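Local coordinates for protein ubiquitin conjugating enzyme (Plasmodium yoelii, PDB 2PWQ) that probably acts as an E2 enzyme, carrying activated ubiquitin as a thioester and passing it on toward substrates, at residues K94-N99 with A144-M149. Numbering follows the deposited sequence. Where two conformers were deposited one is given.
Sequences KIWHPN and AEVAKM
V146 points from its helix toward the loop and packs both methyl groups against it, chiefly on W96. V146 CG2 sits almost squarely over the six-membered ring of W96, 3.4 Å from its centroid and 2° off the normal, a close CH-pi contact. The other branch, V146 CG1, which chi1 of -170° swings anti to the backbone N, wedges between the indole and the chain at the H97-P98 peptide, 3.4 Å from H97 C. V146 CG1 also meets P98 CD at 3.9 Å.

M149, one helical turn on, approaches the indole from its edge instead. M149 SD lies near the ring plane in a Met-aromatic contact, 3.6 Å from W96 NE1, which gives it a weak N-H...S hydrogen bond bent to 142°. The bend at chi3 brings M149 CE alongside W96 CZ2 at 3.9 Å, plain apolar packing.

Further along the loop, P98 CB rests on A147 CA at 4.0 Å. The P98 backbone is hydrogen-bonded to Q142 and D143, just ahead of the helix.

Within the E2 fold this joins the loop that follows strand 88-91 and leads toward the predicted catalytic C108 to helix 144-152, while F157, T160 and W164 of helix 154-168 also pack on W96.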
ATOM      1  N   LYS A  94      -1.210  -7.828  -7.960  1.00 29.92           N
ATOM      2  CA  LYS A  94      -2.626  -8.102  -8.043  1.00 29.51           C
ATOM      3  C   LYS A  94      -3.069  -8.761  -6.743  1.00 29.09           C
ATOM      4  O   LYS A  94      -2.352  -9.615  -6.189  1.00 31.00           O
ATOM      5  CB  LYS A  94      -2.853  -9.068  -9.238  1.00 28.52           C
ATOM      6  CG  LYS A  94      -4.302  -9.150  -9.630  1.00 28.96           C
ATOM      7  CD  LYS A  94      -4.590 -10.381 -10.417  1.00 35.43           C
ATOM      8  CE  LYS A  94      -4.797 -10.058 -11.845  1.00 31.09           C
ATOM      9  NZ  LYS A  94      -5.531  -8.797 -12.250  1.00 35.95           N
ATOM     10  N   ILE A  95      -4.274  -8.412  -6.287  1.00 30.03           N
ATOM     11  CA  ILE A  95      -4.737  -8.733  -4.941  1.00 29.39           C
ATOM     12  C   ILE A  95      -6.280  -8.753  -4.922  1.00 28.68           C
ATOM     13  O   ILE A  95      -6.938  -7.945  -5.612  1.00 28.38           O
ATOM     14  CB  ILE A  95      -4.076  -7.747  -3.861  1.00 28.15           C
ATOM     15  CG1 ILE A  95      -4.500  -8.067  -2.412  1.00 29.47           C
ATOM     16  CG2 ILE A  95      -4.356  -6.246  -4.200  1.00 29.99           C
ATOM     17  CD1 ILE A  95      -3.871  -7.187  -1.295  1.00 29.95           C
ATOM     18  N   TRP A  96      -6.833  -9.719  -4.171  1.00 28.65           N
ATOM     19  CA  TRP A  96      -8.277  -9.890  -4.018  1.00 30.06           C
ATOM     20  C   TRP A  96      -8.675  -9.345  -2.631  1.00 27.81           C
ATOM     21  O   TRP A  96      -8.455 -10.024  -1.642  1.00 31.13           O
ATOM     22  CB  TRP A  96      -8.622 -11.375  -4.059  1.00 29.86           C
ATOM     23  CG  TRP A  96     -10.062 -11.652  -4.197  1.00 32.05           C
ATOM     24  CD1 TRP A  96     -10.880 -12.207  -3.270  1.00 34.53           C
ATOM     25  CD2 TRP A  96     -10.854 -11.424  -5.359  1.00 35.62           C
ATOM     26  NE1 TRP A  96     -12.151 -12.308  -3.761  1.00 33.82           N
ATOM     27  CE2 TRP A  96     -12.165 -11.850  -5.055  1.00 34.80           C
ATOM     28  CE3 TRP A  96     -10.569 -10.929  -6.649  1.00 33.67           C
ATOM     29  CZ2 TRP A  96     -13.220 -11.788  -5.987  1.00 34.81           C
ATOM     30  CZ3 TRP A  96     -11.624 -10.833  -7.579  1.00 35.34           C
ATOM     31  CH2 TRP A  96     -12.936 -11.283  -7.243  1.00 34.78           C
ATOM     32  N   HIS A  97      -9.286  -8.170  -2.596  1.00 30.41           N
ATOM     33  CA  HIS A  97      -9.584  -7.420  -1.370  1.00 30.70           C
ATOM     34  C   HIS A  97     -10.706  -6.422  -1.647  1.00 32.39           C
ATOM     35  O   HIS A  97     -10.677  -5.733  -2.673  1.00 32.47           O
ATOM     36  CB  HIS A  97      -8.345  -6.632  -0.924  1.00 30.39           C
ATOM     37  CG  HIS A  97      -8.426  -6.119   0.493  1.00 31.05           C
ATOM     38  ND1 HIS A  97      -9.080  -4.950   0.844  1.00 29.88           N
ATOM     39  CD2 HIS A  97      -7.889  -6.606   1.631  1.00 30.66           C
ATOM     40  CE1 HIS A  97      -8.993  -4.774   2.152  1.00 32.65           C
ATOM     41  NE2 HIS A  97      -8.271  -5.763   2.657  1.00 30.54           N
ATOM     42  N   PRO A  98     -11.732  -6.332  -0.749  1.00 32.78           N
ATOM     43  CA  PRO A  98     -12.870  -5.451  -1.049  1.00 33.98           C
ATOM     44  C   PRO A  98     -12.491  -3.989  -1.203  1.00 35.26           C
ATOM     45  O   PRO A  98     -13.211  -3.214  -1.840  1.00 36.06           O
ATOM     46  CB  PRO A  98     -13.810  -5.648   0.159  1.00 34.20           C
ATOM     47  CG  PRO A  98     -12.925  -6.244   1.235  1.00 34.76           C
ATOM     48  CD  PRO A  98     -11.942  -7.087   0.495  1.00 33.54           C
ATOM     49  N   ASN A  99     -11.376  -3.592  -0.588  1.00 35.92           N
ATOM     50  CA  ASN A  99     -10.964  -2.206  -0.656  1.00 36.09           C
ATOM     51  C   ASN A  99      -9.916  -1.842  -1.706  1.00 36.29           C
ATOM     52  O   ASN A  99      -9.349  -0.729  -1.661  1.00 36.09           O
ATOM     53  CB  ASN A  99     -10.512  -1.761   0.736  1.00 36.61           C
ATOM     54  CG  ASN A  99     -11.624  -1.872   1.751  1.00 37.86           C
ATOM     55  OD1 ASN A  99     -12.699  -1.294   1.564  1.00 41.41           O
ATOM     56  ND2 ASN A  99     -11.391  -2.625   2.802  1.00 36.55           N
ATOM     57  N   ALA A 144     -16.583  -3.950  -6.531  1.00 55.25           N
ATOM     58  CA  ALA A 144     -17.973  -4.430  -6.279  1.00 54.31           C
ATOM     59  C   ALA A 144     -18.078  -5.942  -6.195  1.00 53.24           C
ATOM     60  O   ALA A 144     -18.798  -6.465  -5.342  1.00 53.40           O
ATOM     61  CB  ALA A 144     -18.978  -3.870  -7.314  1.00 54.55           C
ATOM     62  N   GLU A 145     -17.326  -6.631  -7.058  1.00 52.53           N
ATOM     63  CA  GLU A 145     -17.373  -8.095  -7.117  0.60 51.90           C
ATOM     64  C   GLU A 145     -16.680  -8.742  -5.906  1.00 51.50           C
ATOM     65  O   GLU A 145     -17.175  -9.746  -5.365  1.00 51.75           O
ATOM     66  CB  GLU A 145     -16.817  -8.640  -8.452  0.60 52.00           C
ATOM     67  CG  GLU A 145     -17.092  -7.781  -9.715  0.60 51.91           C
ATOM     68  CD  GLU A 145     -18.536  -7.249  -9.845  0.60 51.96           C
ATOM     69  OE1 GLU A 145     -18.692  -6.093 -10.300  0.60 50.77           O
ATOM     70  OE2 GLU A 145     -19.504  -7.973  -9.508  0.60 52.17           O
ATOM     71  N   VAL A 146     -15.555  -8.168  -5.465  1.00 50.15           N
ATOM     72  CA  VAL A 146     -14.878  -8.686  -4.267  1.00 49.00           C
ATOM     73  C   VAL A 146     -15.736  -8.423  -3.032  1.00 49.00           C
ATOM     74  O   VAL A 146     -15.841  -9.278  -2.168  1.00 48.69           O
ATOM     75  CB  VAL A 146     -13.461  -8.096  -4.037  1.00 48.13           C
ATOM     76  CG1 VAL A 146     -12.747  -8.854  -2.936  1.00 46.81           C
ATOM     77  CG2 VAL A 146     -12.627  -8.155  -5.302  1.00 47.70           C
ATOM     78  N   ALA A 147     -16.336  -7.237  -2.966  1.00 49.69           N
ATOM     79  CA  ALA A 147     -17.147  -6.825  -1.806  1.00 50.99           C
ATOM     80  C   ALA A 147     -18.437  -7.648  -1.694  1.00 51.53           C
ATOM     81  O   ALA A 147     -18.836  -8.043  -0.594  1.00 52.43           O
ATOM     82  CB  ALA A 147     -17.466  -5.332  -1.893  1.00 50.73           C
ATOM     83  N   LYS A 148     -19.080  -7.902  -2.839  1.00 52.05           N
ATOM     84  CA  LYS A 148     -20.222  -8.805  -2.896  1.00 52.12           C
ATOM     85  C   LYS A 148     -19.820 -10.152  -2.307  1.00 51.61           C
ATOM     86  O   LYS A 148     -20.522 -10.674  -1.439  1.00 52.49           O
ATOM     87  CB  LYS A 148     -20.750  -8.959  -4.329  1.00 52.81           C
ATOM     88  CG  LYS A 148     -21.924  -9.938  -4.481  1.00 54.58           C
ATOM     89  CD  LYS A 148     -23.145  -9.244  -5.103  1.00 58.67           C
ATOM     90  CE  LYS A 148     -23.113  -9.256  -6.614  1.00 61.34           C
ATOM     91  NZ  LYS A 148     -23.414 -10.617  -7.145  1.00 62.54           N
ATOM     92  N   MET A 149     -18.683 -10.689  -2.740  1.00 49.65           N
ATOM     93  CA  MET A 149     -18.247 -11.993  -2.293  1.00 48.43           C
ATOM     94  C   MET A 149     -17.904 -11.972  -0.809  1.00 48.62           C
ATOM     95  O   MET A 149     -18.152 -12.932  -0.087  1.00 48.85           O
ATOM     96  CB  MET A 149     -17.028 -12.443  -3.097  1.00 47.92           C
ATOM     97  CG  MET A 149     -16.572 -13.850  -2.726  1.00 47.75           C
ATOM     98  SD  MET A 149     -15.030 -14.407  -3.477  1.00 47.25           S
ATOM     99  CE  MET A 149     -15.522 -14.808  -5.173  1.00 49.18           C
TER